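Putative sugar binding protein (Geobacillus stearothermophilus, PDB 6GT9) binds galactose, and probably glucose, as the sugar-binding component of a three-component sensing system linked to galactan utilization. Local coordinates at residues 91-94 with 100-103; 75-80 with 102-107; 116-121 with 274-279; 106-109 with 114-117. All coordinates share one frame; numbering follows the deposited sequence.

Interaction 1: residues 91-94 with 100-103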
loop_
_atom_site.group_PDB
_atom_site.type_symbol
_atom_site.label_atom_id
_atom_site.label_comp_id
_atom_site.label_asym_id
_atom_site.label_seq_id
_atom_site.Cartn_x
_atom_site.Cartn_y
_atom_site.Cartn_z
ATOM N N ILE A 91 2.156 9.789 16.578
ATOM C CA ILE A 91 1.367 8.700 16.009
ATOM C C ILE A 91 1.626 8.677 14.509
ATOM O O ILE A 91 1.539 9.715 13.838
ATOM C CB ILE A 91 -0.134 8.871 16.309
ATOM C CG1 ILE A 91 -0.380 8.749 17.824
ATOM C CG2 ILE A 91 -0.953 7.853 15.555
ATOM C CD1 ILE A 91 -1.808 8.997 18.263
ATOM N N ILE A 92 1.987 7.509 13.997
ATOM C CA ILE A 92 2.276 7.301 12.582
ATOM C C ILE A 92 1.246 6.319 12.045
ATOM O O ILE A 92 1.097 5.217 12.588
ATOM C CB ILE A 92 3.705 6.771 12.375
ATOM C CG1 ILE A 92 4.717 7.704 13.050
ATOM C CG2 ILE A 92 4.010 6.587 10.866
ATOM C CD1 ILE A 92 6.083 7.075 13.299
ATOM N N THR A 93 0.545 6.712 10.981
ATOM C CA THR A 93 -0.586 5.938 10.487
ATOM C C THR A 93 -0.872 6.300 9.037
ATOM O O THR A 93 -0.550 7.394 8.577
ATOM C CB THR A 93 -1.845 6.205 11.315
ATOM O OG1 THR A 93 -2.930 5.435 10.797
ATOM C CG2 THR A 93 -2.204 7.678 11.222
ATOM N N GLN A 94 -1.529 5.383 8.337
ATOM C CA GLN A 94 -2.155 5.736 7.070
ATOM C C GLN A 94 -3.290 6.719 7.320
ATOM O O GLN A 94 -3.989 6.647 8.337
ATOM C CB GLN A 94 -2.733 4.505 6.387
ATOM C CG GLN A 94 -1.756 3.498 5.857
ATOM C CD GLN A 94 -2.444 2.150 5.698
ATOM O OE1 GLN A 94 -2.924 1.592 6.681
ATOM N NE2 GLN A 94 -2.536 1.646 4.455
ATOM N N GLU A 100 -13.299 9.479 7.167
ATOM C CA GLU A 100 -13.167 9.153 8.541
ATOM C C GLU A 100 -11.872 9.560 9.222
ATOM O O GLU A 100 -11.901 9.886 10.390
ATOM C CB GLU A 100 -13.361 7.656 8.746
ATOM C CG GLU A 100 -14.773 7.191 8.466
ATOM C CD GLU A 100 -14.897 6.437 7.174
ATOM O OE1 GLU A 100 -14.144 6.677 6.246
ATOM O OE2 GLU A 100 -15.756 5.576 7.119
ATOM N N PHE A 101 -10.762 9.567 8.480
ATOM C CA PHE A 101 -9.453 9.786 9.088
ATOM C C PHE A 101 -9.057 11.250 9.209
ATOM O O PHE A 101 -8.288 11.584 10.119
ATOM C CB PHE A 101 -8.369 9.023 8.321
ATOM C CG PHE A 101 -8.275 7.576 8.710
ATOM C CD1 PHE A 101 -9.259 6.685 8.323
ATOM C CD2 PHE A 101 -7.216 7.115 9.486
ATOM C CE1 PHE A 101 -9.190 5.340 8.701
ATOM C CE2 PHE A 101 -7.142 5.780 9.867
ATOM C CZ PHE A 101 -8.137 4.893 9.477
ATOM N N VAL A 102 -9.543 12.141 8.339
ATOM C CA VAL A 102 -9.185 13.560 8.460
ATOM C C VAL A 102 -9.665 14.156 9.788
ATOM O O VAL A 102 -8.839 14.711 10.523
ATOM C CB VAL A 102 -9.674 14.349 7.243
ATOM C CG1 VAL A 102 -9.576 15.844 7.527
ATOM C CG2 VAL A 102 -8.871 13.994 5.994
ATOM N N PRO A 103 -10.951 14.076 10.144
ATOM C CA PRO A 103 -11.353 14.618 11.454
ATOM C C PRO A 103 -10.628 13.992 12.636
ATOM O O PRO A 103 -10.365 14.696 13.618
ATOM C CB PRO A 103 -12.865 14.341 11.502
ATOM C CG PRO A 103 -13.114 13.317 10.449
ATOM C CD PRO A 103 -12.117 13.599 9.381
#

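Interaction 2: residues 75-80 with 102-107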
loop_
_atom_site.group_PDB
_atom_site.type_symbol
_atom_site.label_atom_id
_atom_site.label_comp_id
_atom_site.label_asym_id
_atom_site.label_seq_id
_atom_site.Cartn_x
_atom_site.Cartn_y
_atom_site.Cartn_z
ATOM N N GLU A 75 -12.052 -0.196 13.596
ATOM C CA GLU A 75 -11.040 -0.676 14.535
ATOM C C GLU A 75 -9.762 0.160 14.438
ATOM O O GLU A 75 -9.139 0.496 15.455
ATOM C CB GLU A 75 -10.757 -2.154 14.271
ATOM C CG GLU A 75 -9.666 -2.773 15.121
ATOM C CD GLU A 75 -10.011 -2.861 16.602
ATOM O OE1 GLU A 75 -11.165 -2.553 17.003
ATOM O OE2 GLU A 75 -9.101 -3.256 17.366
ATOM N N HIS A 76 -9.370 0.500 13.212
ATOM C CA HIS A 76 -8.227 1.373 12.972
ATOM C C HIS A 76 -8.397 2.709 13.684
ATOM O O HIS A 76 -7.480 3.191 14.355
ATOM C CB HIS A 76 -8.079 1.568 11.458
ATOM C CG HIS A 76 -6.715 2.004 11.009
ATOM N ND1 HIS A 76 -6.162 1.578 9.818
ATOM C CD2 HIS A 76 -5.811 2.847 11.562
ATOM C CE1 HIS A 76 -4.969 2.122 9.668
ATOM N NE2 HIS A 76 -4.732 2.903 10.708
ATOM N N LEU A 77 -9.559 3.307 13.558
ATOM C CA LEU A 77 -9.808 4.551 14.202
ATOM C C LEU A 77 -9.867 4.424 15.719
ATOM O O LEU A 77 -9.541 5.328 16.399
ATOM C CB LEU A 77 -11.064 5.200 13.709
ATOM C CG LEU A 77 -11.085 5.573 12.254
ATOM C CD1 LEU A 77 -12.452 6.075 11.898
ATOM C CD2 LEU A 77 -10.015 6.590 11.916
ATOM N N ARG A 78 -10.283 3.297 16.236
ATOM C CA ARG A 78 -10.340 3.122 17.688
ATOM C C ARG A 78 -8.939 3.044 18.277
ATOM O O ARG A 78 -8.682 3.573 19.369
ATOM C CB ARG A 78 -11.147 1.861 18.033
ATOM C CG ARG A 78 -11.299 1.591 19.514
ATOM C CD ARG A 78 -11.884 0.176 19.754
ATOM N NE ARG A 78 -10.900 -0.854 19.427
ATOM C CZ ARG A 78 -9.857 -1.152 20.204
ATOM N NH1 ARG A 78 -9.674 -0.511 21.358
ATOM N NH2 ARG A 78 -8.999 -2.096 19.831
ATOM N N ILE A 79 -8.018 2.401 17.557
ATOM C CA ILE A 79 -6.636 2.279 18.010
ATOM C C ILE A 79 -5.944 3.634 17.995
ATOM O O ILE A 79 -5.167 3.960 18.904
ATOM C CB ILE A 79 -5.899 1.245 17.144
ATOM C CG1 ILE A 79 -6.471 -0.154 17.420
ATOM C CG2 ILE A 79 -4.399 1.315 17.378
ATOM C CD1 ILE A 79 -5.988 -1.200 16.459
ATOM N N LEU A 80 -6.230 4.455 16.981
ATOM C CA LEU A 80 -5.673 5.807 16.945
ATOM C C LEU A 80 -6.108 6.611 18.161
ATOM O O LEU A 80 -5.289 7.264 18.813
ATOM C CB LEU A 80 -6.093 6.531 15.668
ATOM C CG LEU A 80 -5.452 5.963 14.404
ATOM C CD1 LEU A 80 -5.968 6.670 13.165
ATOM C CD2 LEU A 80 -3.949 6.090 14.520
ATOM N N VAL A 102 -9.543 12.141 8.339
ATOM C CA VAL A 102 -9.185 13.560 8.460
ATOM C C VAL A 102 -9.665 14.156 9.788
ATOM O O VAL A 102 -8.839 14.711 10.523
ATOM C CB VAL A 102 -9.674 14.349 7.243
ATOM C CG1 VAL A 102 -9.576 15.844 7.527
ATOM C CG2 VAL A 102 -8.871 13.994 5.994
ATOM N N PRO A 103 -10.951 14.076 10.144
ATOM C CA PRO A 103 -11.353 14.618 11.454
ATOM C C PRO A 103 -10.628 13.992 12.636
ATOM O O PRO A 103 -10.365 14.696 13.618
ATOM C CB PRO A 103 -12.865 14.341 11.502
ATOM C CG PRO A 103 -13.114 13.317 10.449
ATOM C CD PRO A 103 -12.117 13.599 9.381
ATOM N N VAL A 104 -10.286 12.703 12.580
ATOM C CA VAL A 104 -9.605 12.076 13.713
ATOM C C VAL A 104 -8.144 12.511 13.773
ATOM O O VAL A 104 -7.609 12.773 14.856
ATOM C CB VAL A 104 -9.735 10.546 13.645
ATOM C CG1 VAL A 104 -8.945 9.891 14.774
ATOM C CG2 VAL A 104 -11.194 10.136 13.721
ATOM N N ILE A 105 -7.465 12.570 12.624
ATOM C CA ILE A 105 -6.112 13.124 12.617
ATOM C C ILE A 105 -6.126 14.546 13.163
ATOM O O ILE A 105 -5.281 14.916 13.984
ATOM C CB ILE A 105 -5.498 13.058 11.206
ATOM C CG1 ILE A 105 -5.140 11.609 10.856
ATOM C CG2 ILE A 105 -4.269 13.931 11.142
ATOM C CD1 ILE A 105 -4.895 11.356 9.351
ATOM N N ASN A 106 -7.116 15.345 12.755
ATOM C CA ASN A 106 -7.192 16.733 13.208
ATOM C C ASN A 106 -7.434 16.827 14.713
ATOM O O ASN A 106 -6.815 17.652 15.395
ATOM C CB ASN A 106 -8.287 17.470 12.438
ATOM C CG ASN A 106 -7.856 17.837 11.035
ATOM O OD1 ASN A 106 -6.754 17.505 10.609
ATOM N ND2 ASN A 106 -8.725 18.521 10.305
ATOM N N GLU A 107 -8.329 15.997 15.251
ATOM C CA GLU A 107 -8.604 16.065 16.682
ATOM C C GLU A 107 -7.401 15.605 17.500
ATOM O O GLU A 107 -7.137 16.154 18.578
ATOM C CB GLU A 107 -9.855 15.242 17.018
ATOM C CG GLU A 107 -9.607 13.886 17.605
ATOM C CD GLU A 107 -10.872 13.033 17.697
ATOM O OE1 GLU A 107 -11.473 12.748 16.688
ATOM O OE2 GLU A 107 -11.256 12.626 18.770
#

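Interaction 3: residues 116-121 with 274-279. With GAL (beta-D-galactopyranose), chain E.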
loop_
_atom_site.group_PDB
_atom_site.type_symbol
_atom_site.label_atom_id
_atom_site.label_comp_id
_atom_site.label_asym_id
_atom_site.label_seq_id
_atom_site.Cartn_x
_atom_site.Cartn_y
_atom_site.Cartn_z
ATOM N N VAL A 116 2.240 11.830 11.731
ATOM C CA VAL A 116 2.905 11.618 10.448
ATOM C C VAL A 116 2.130 10.530 9.720
ATOM O O VAL A 116 1.882 9.457 10.283
ATOM C CB VAL A 116 4.382 11.225 10.624
ATOM C CG1 VAL A 116 4.991 10.782 9.282
ATOM C CG2 VAL A 116 5.196 12.406 11.196
ATOM N N THR A 117 1.714 10.812 8.490
ATOM C CA THR A 117 1.087 9.774 7.697
ATOM C C THR A 117 2.154 8.977 6.960
ATOM O O THR A 117 3.215 9.498 6.605
ATOM C CB THR A 117 0.073 10.363 6.713
ATOM O OG1 THR A 117 0.672 11.440 5.975
ATOM C CG2 THR A 117 -1.115 10.897 7.484
ATOM N N ILE A 118 1.859 7.699 6.742
ATOM C CA ILE A 118 2.784 6.755 6.125
ATOM C C ILE A 118 1.998 5.906 5.133
ATOM O O ILE A 118 0.843 5.549 5.396
ATOM C CB ILE A 118 3.490 5.886 7.194
ATOM C CG1 ILE A 118 4.521 4.943 6.569
ATOM C CG2 ILE A 118 2.470 5.092 8.056
ATOM C CD1 ILE A 118 5.430 4.330 7.597
ATOM N N ASP A 119 2.606 5.637 3.968
ATOM C CA ASP A 119 2.090 4.682 2.978
ATOM C C ASP A 119 0.856 5.200 2.245
ATOM O O ASP A 119 0.714 4.994 1.039
ATOM C CB ASP A 119 1.797 3.319 3.656
ATOM C CG ASP A 119 1.100 2.321 2.727
ATOM O OD1 ASP A 119 -0.152 2.308 2.701
ATOM O OD2 ASP A 119 1.802 1.536 2.041
ATOM N N THR A 120 -0.045 5.864 2.955
ATOM C CA THR A 120 -1.256 6.453 2.391
ATOM C C THR A 120 -1.430 7.824 3.030
ATOM O O THR A 120 -1.443 7.925 4.263
ATOM C CB THR A 120 -2.494 5.578 2.691
ATOM O OG1 THR A 120 -2.264 4.226 2.261
ATOM C CG2 THR A 120 -3.754 6.147 2.034
ATOM N N ASP A 121 -1.577 8.872 2.223
ATOM C CA ASP A 121 -1.646 10.218 2.783
ATOM C C ASP A 121 -3.084 10.681 3.022
ATOM O O ASP A 121 -4.022 10.235 2.356
ATOM C CB ASP A 121 -0.938 11.228 1.866
ATOM C CG ASP A 121 -0.602 12.529 2.584
ATOM O OD1 ASP A 121 -0.679 12.560 3.839
ATOM O OD2 ASP A 121 -0.234 13.524 1.914
ATOM N N TYR A 274 11.327 3.688 8.385
ATOM C CA TYR A 274 12.537 4.318 8.915
ATOM C C TYR A 274 12.439 5.840 8.856
ATOM O O TYR A 274 12.709 6.536 9.844
ATOM C CB TYR A 274 13.755 3.820 8.128
ATOM C CG TYR A 274 15.098 4.260 8.674
ATOM C CD1 TYR A 274 15.749 3.504 9.643
ATOM C CD2 TYR A 274 15.723 5.427 8.213
ATOM C CE1 TYR A 274 16.974 3.888 10.140
ATOM C CE2 TYR A 274 16.951 5.823 8.717
ATOM C CZ TYR A 274 17.565 5.049 9.682
ATOM O OH TYR A 274 18.779 5.409 10.191
ATOM N N LYS A 275 12.056 6.377 7.699
ATOM C CA LYS A 275 11.994 7.829 7.558
ATOM C C LYS A 275 10.852 8.431 8.364
ATOM O O LYS A 275 10.982 9.548 8.862
ATOM C CB LYS A 275 11.862 8.213 6.084
ATOM C CG LYS A 275 13.166 8.105 5.324
ATOM C CD LYS A 275 13.032 8.672 3.919
ATOM C CE LYS A 275 14.405 8.822 3.264
ATOM N NZ LYS A 275 14.310 9.625 2.023
ATOM N N ALA A 276 9.729 7.721 8.509
ATOM C CA ALA A 276 8.638 8.260 9.316
ATOM C C ALA A 276 9.059 8.447 10.772
ATOM O O ALA A 276 8.634 9.399 11.427
ATOM C CB ALA A 276 7.415 7.350 9.242
ATOM N N VAL A 277 9.853 7.521 11.309
ATOM C CA VAL A 277 10.286 7.637 12.696
ATOM C C VAL A 277 11.315 8.757 12.829
ATOM O O VAL A 277 11.270 9.544 13.777
ATOM C CB VAL A 277 10.839 6.294 13.201
ATOM C CG1 VAL A 277 11.482 6.471 14.563
ATOM C CG2 VAL A 277 9.727 5.216 13.267
ATOM N N LYS A 278 12.247 8.856 11.871
ATOM C CA LYS A 278 13.212 9.954 11.890
ATOM C C LYS A 278 12.514 11.303 11.774
ATOM O O LYS A 278 12.891 12.254 12.466
ATOM C CB LYS A 278 14.243 9.812 10.759
ATOM C CG LYS A 278 15.059 8.517 10.765
ATOM C CD LYS A 278 15.950 8.361 11.990
ATOM C CE LYS A 278 17.185 9.271 11.938
ATOM N NZ LYS A 278 18.270 8.701 11.092
ATOM N N MET A 279 11.521 11.420 10.879
ATOM C CA MET A 279 10.771 12.673 10.771
ATOM C C MET A 279 10.072 13.001 12.080
ATOM O O MET A 279 10.088 14.149 12.528
ATOM C CB MET A 279 9.725 12.609 9.651
ATOM C CG MET A 279 10.196 12.290 8.228
ATOM S SD MET A 279 10.938 13.672 7.369
ATOM C CE MET A 279 12.548 13.753 8.171
HETATM C C1 GAL E . 0.501 -2.502 -0.204
HETATM C C2 GAL E . -0.010 -1.252 0.484
HETATM C C3 GAL E . -0.211 -1.479 1.993
HETATM C C4 GAL E . -1.137 -2.662 2.224
HETATM C C5 GAL E . -0.650 -3.878 1.455
HETATM C C6 GAL E . -1.643 -5.042 1.503
HETATM O O1 GAL E . 0.645 -2.259 -1.590
HETATM O O2 GAL E . 0.911 -0.164 0.322
HETATM O O3 GAL E . -0.848 -0.374 2.556
HETATM O O4 GAL E . -2.468 -2.338 1.810
HETATM O O5 GAL E . -0.414 -3.594 0.017
HETATM O O6 GAL E . -1.023 -6.249 1.118
#

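Interaction 4: residues 106-109 with 114-117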
loop_
_atom_site.group_PDB
_atom_site.type_symbol
_atom_site.label_atom_id
_atom_site.label_comp_id
_atom_site.label_asym_id
_atom_site.label_seq_id
_atom_site.Cartn_x
_atom_site.Cartn_y
_atom_site.Cartn_z
ATOM N N ASN A 106 -7.116 15.345 12.755
ATOM C CA ASN A 106 -7.192 16.733 13.208
ATOM C C ASN A 106 -7.434 16.827 14.713
ATOM O O ASN A 106 -6.815 17.652 15.395
ATOM C CB ASN A 106 -8.287 17.470 12.438
ATOM C CG ASN A 106 -7.856 17.837 11.035
ATOM O OD1 ASN A 106 -6.754 17.505 10.609
ATOM N ND2 ASN A 106 -8.725 18.521 10.305
ATOM N N GLU A 107 -8.329 15.997 15.251
ATOM C CA GLU A 107 -8.604 16.065 16.682
ATOM C C GLU A 107 -7.401 15.605 17.500
ATOM O O GLU A 107 -7.137 16.154 18.578
ATOM C CB GLU A 107 -9.855 15.242 17.018
ATOM C CG GLU A 107 -9.607 13.886 17.605
ATOM C CD GLU A 107 -10.872 13.033 17.697
ATOM O OE1 GLU A 107 -11.473 12.748 16.688
ATOM O OE2 GLU A 107 -11.256 12.626 18.770
ATOM N N ILE A 108 -6.651 14.621 16.999
ATOM C CA ILE A 108 -5.430 14.190 17.677
ATOM C C ILE A 108 -4.407 15.315 17.671
ATOM O O ILE A 108 -3.798 15.635 18.701
ATOM C CB ILE A 108 -4.870 12.917 17.015
ATOM C CG1 ILE A 108 -5.777 11.723 17.306
ATOM C CG2 ILE A 108 -3.434 12.660 17.472
ATOM C CD1 ILE A 108 -5.420 10.485 16.521
ATOM N N THR A 109 -4.220 15.941 16.502
ATOM C CA THR A 109 -3.305 17.076 16.386
ATOM C C THR A 109 -3.672 18.183 17.364
ATOM O O THR A 109 -2.792 18.821 17.946
ATOM C CB THR A 109 -3.320 17.615 14.954
ATOM O OG1 THR A 109 -2.835 16.609 14.055
ATOM C CG2 THR A 109 -2.442 18.859 14.827
ATOM N N PRO A 114 1.675 15.107 17.527
ATOM C CA PRO A 114 1.923 15.220 16.085
ATOM C C PRO A 114 1.599 13.923 15.359
ATOM O O PRO A 114 1.807 12.828 15.883
ATOM C CB PRO A 114 3.420 15.539 16.002
ATOM C CG PRO A 114 3.996 14.985 17.262
ATOM C CD PRO A 114 2.922 15.137 18.311
ATOM N N VAL A 115 1.111 14.055 14.121
ATOM C CA VAL A 115 0.746 12.908 13.300
ATOM C C VAL A 115 1.574 12.945 12.028
ATOM O O VAL A 115 1.640 13.980 11.351
ATOM C CB VAL A 115 -0.763 12.883 12.983
ATOM C CG1 VAL A 115 -1.092 11.781 11.946
ATOM C CG2 VAL A 115 -1.567 12.645 14.273
ATOM N N VAL A 116 2.240 11.830 11.731
ATOM C CA VAL A 116 2.905 11.618 10.448
ATOM C C VAL A 116 2.130 10.530 9.720
ATOM O O VAL A 116 1.882 9.457 10.283
ATOM C CB VAL A 116 4.382 11.225 10.624
ATOM C CG1 VAL A 116 4.991 10.782 9.282
ATOM C CG2 VAL A 116 5.196 12.406 11.196
ATOM N N THR A 117 1.714 10.812 8.490
ATOM C CA THR A 117 1.087 9.774 7.697
ATOM C C THR A 117 2.154 8.977 6.960
ATOM O O THR A 117 3.215 9.498 6.605
ATOM C CB THR A 117 0.073 10.363 6.713
ATOM O OG1 THR A 117 0.672 11.440 5.975
ATOM C CG2 THR A 117 -1.115 10.897 7.484
HETATM O O HOH W 1 -0.195 16.583 13.331
#

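Interaction 1: residues 91-94 with 100-103
Turned with CG opposite its own carbonyl carbon and beside the backbone N (chi1 -82°), the ring of Phe101 reaches from its helix to the end of strand 90-93. There it meets a backbone oxygen obliquely: Phe101 CD2 lies 3.5 Å from Gln94 O, and Phe101 CE2 is almost as near to Gln94 O, at 3.6 Å. Thr93, with OG1 extended away from its own backbone N (chi1 180°), comes to the same place. Its hydroxyl donates to Gln94 O over 2.9 Å, with Thr93 OG1 tilted 22° from the carbonyl plane, so Gln94 O has a hydroxyl donor as well as the aromatic ring beside it. Strand 90-93, helix 98-110 and strand 115-118 form a beta-alpha-beta unit, and Phe101 packs the first turn of its helix against the strand that precedes it. His76 packs edge-to-face with the ring and also hydrogen-bonds Thr93 OG1. While the carbonyl of Gln94 faces Phe101, its side chain leads to the sugar site: Gln94 NE2 is hydrogen-bonded to Asp119 OD1 and Glu38 OE1, and the side chain touches the bound galactose.

Interaction 2: residues 75-80 with 102-107
Apolar packing joins the two helices, and Val104 is at its centre. Its CG2 methyl meets one branch of Leu77, Leu77 CD2 standing 4.1 Å from Val104 CG2, with the two side chains crossing at a slant. The other methyl turns to the next turn of helix 73-85 in a looser approach, Val104 CG1 being 4.5 Å from Leu80 CB. With CG1 anti to the backbone N (chi1 176°), the fork of Val104 is turned so that CG2 faces Leu77 and CG1 faces Leu80. Phe101, one turn earlier on helix 98-110, packs on both leucines as well, and Leu80 goes on to Val36, Ile91 and Thr93 in the sheet beneath.

Charge pairing stays within segment 75-80. Arg78 grips Glu75 side-on: Arg78 NE donates to Glu75 OE1 over 3.0 Å, and Arg78 NH2 to Glu75 OE2 over 2.7 Å. Both bonds are nearly straight and keep to the guanidinium plane, though each meets its oxygen well out of the carboxylate plane.

With no hydrogen bond between the two segments, these neighbouring helices on one face of the parallel sheet are held in this contact by apolar packing, a less directional link than the salt bridge.

Interaction 3: residues 116-121 with 274-279
In the parallel sheet of the galactose-binding protein's first domain, strand 115-118 lies against helix 269-284 through Val116 and Ile118, which both pack on Ala276. The methyl of Ala276 sits close to both: Val116 CG1 is 4.2 Å from Ala276 CB, and Ile118 CD1 comes to 4.0 Å from Ala276 CB. Ile118 gets there by stretching out, CG1 anti to the backbone N (chi1 -177°) and CD1 continuing the line. The small alanine lets the helix backbone come near, with Val116 CA 6.7 Å from Ala276 CA.

Just beyond the strand the chain turns to the sugar. Asp119 accepts a hydrogen bond from galactose O2 at Asp119 OD2, 2.6 Å long, while Asp119 OD1 lies 2.8 Å from galactose O3, so the carboxylate spans two neighbouring hydroxyls. A second-shell bond helps to fix its rotation: Thr120 OG1 donates to Asp119 OD1 over 2.9 Å, on the anti side and 33° out of plane. Further on, Thr117 OG1 donates to Asp121 OD1 over 2.8 Å, an oxygen that is also salt-bridged to Arg127.

A ligand-binding aspartate at the C-terminal end of a parallel strand, facing a cleft whose other side contributes Arg171, Ala222, Asp247 and Gln267, is characteristic of type I periplasmic binding proteins.

Interaction 4: residues 106-109 with 114-117
Ile108 and Val115 touch through one methyl each, Ile108 CG2 lying 3.7 Å from Val115 CG2, and their side chains cross at about a right angle. Both residues take the same staggered setting, one branch anti to the backbone N and one anti to the carbonyl carbon, but they offer different branches to the contact. Ile108 uses CG2, its N-anti branch, which leaves CG1 beside that nitrogen (chi1 -70°); the longer branch is therefore spent on helix 73-85, where Ile108 packs on Leu80 and Ala84, and the short branch faces the strand. In Val115 the methyl anti to the backbone N is CG1 (chi1 172°), and it is CG2, anti to the carbonyl carbon, that meets the helix.

Here the end of helix 98-110 packs on the start of strand 115-118, the second half of a beta-alpha-beta crossover in the parallel sheet, and the short turn between them brings Thr109 CA to 5.6 Å from Pro114 CA. Val115 points to the helix, whereas Pro114 and Val116 pack on Met280 and Ile283 of helix 269-284.

Thr109 adds a polar element. With OG1 beside its backbone N (chi1 -63°), the hydroxyl folds back on its own helix and hydrogen-bonds the carbonyl oxygen of Ile105, one turn earlier. A water donates to Thr109 OG1 over 2.7 Å and accepts from Val115 N at 3.0 Å, bridging the helix hydroxyl to the first amide of the strand. Thr109 OG1 also lies 4.2 Å from Val115 CG2, so the same valine methyl has Ile108 and Thr109 as neighbours.

How the interactions relate
From the N terminus, interaction 2 opens first, at 75-80, and closes 22 residues later on helix 98-110, bringing two neighbouring helices together. Interaction 1 lies within that span and ends on the same stretch of helix, closing the short loop from strand 90-93. Interaction 4 takes over where interaction 2 ends, closing the short connection from that helix into strand 115-118, so interactions 1 and 4 bind the two ends of one beta-alpha-beta unit. Interaction 3 starts on this strand and spans about 150 residues, most of the second domain, before helix 269-284 returns to the opposite face of the sheet. None cross; together they link both helical layers through adjacent strands 90-93 and 115-118.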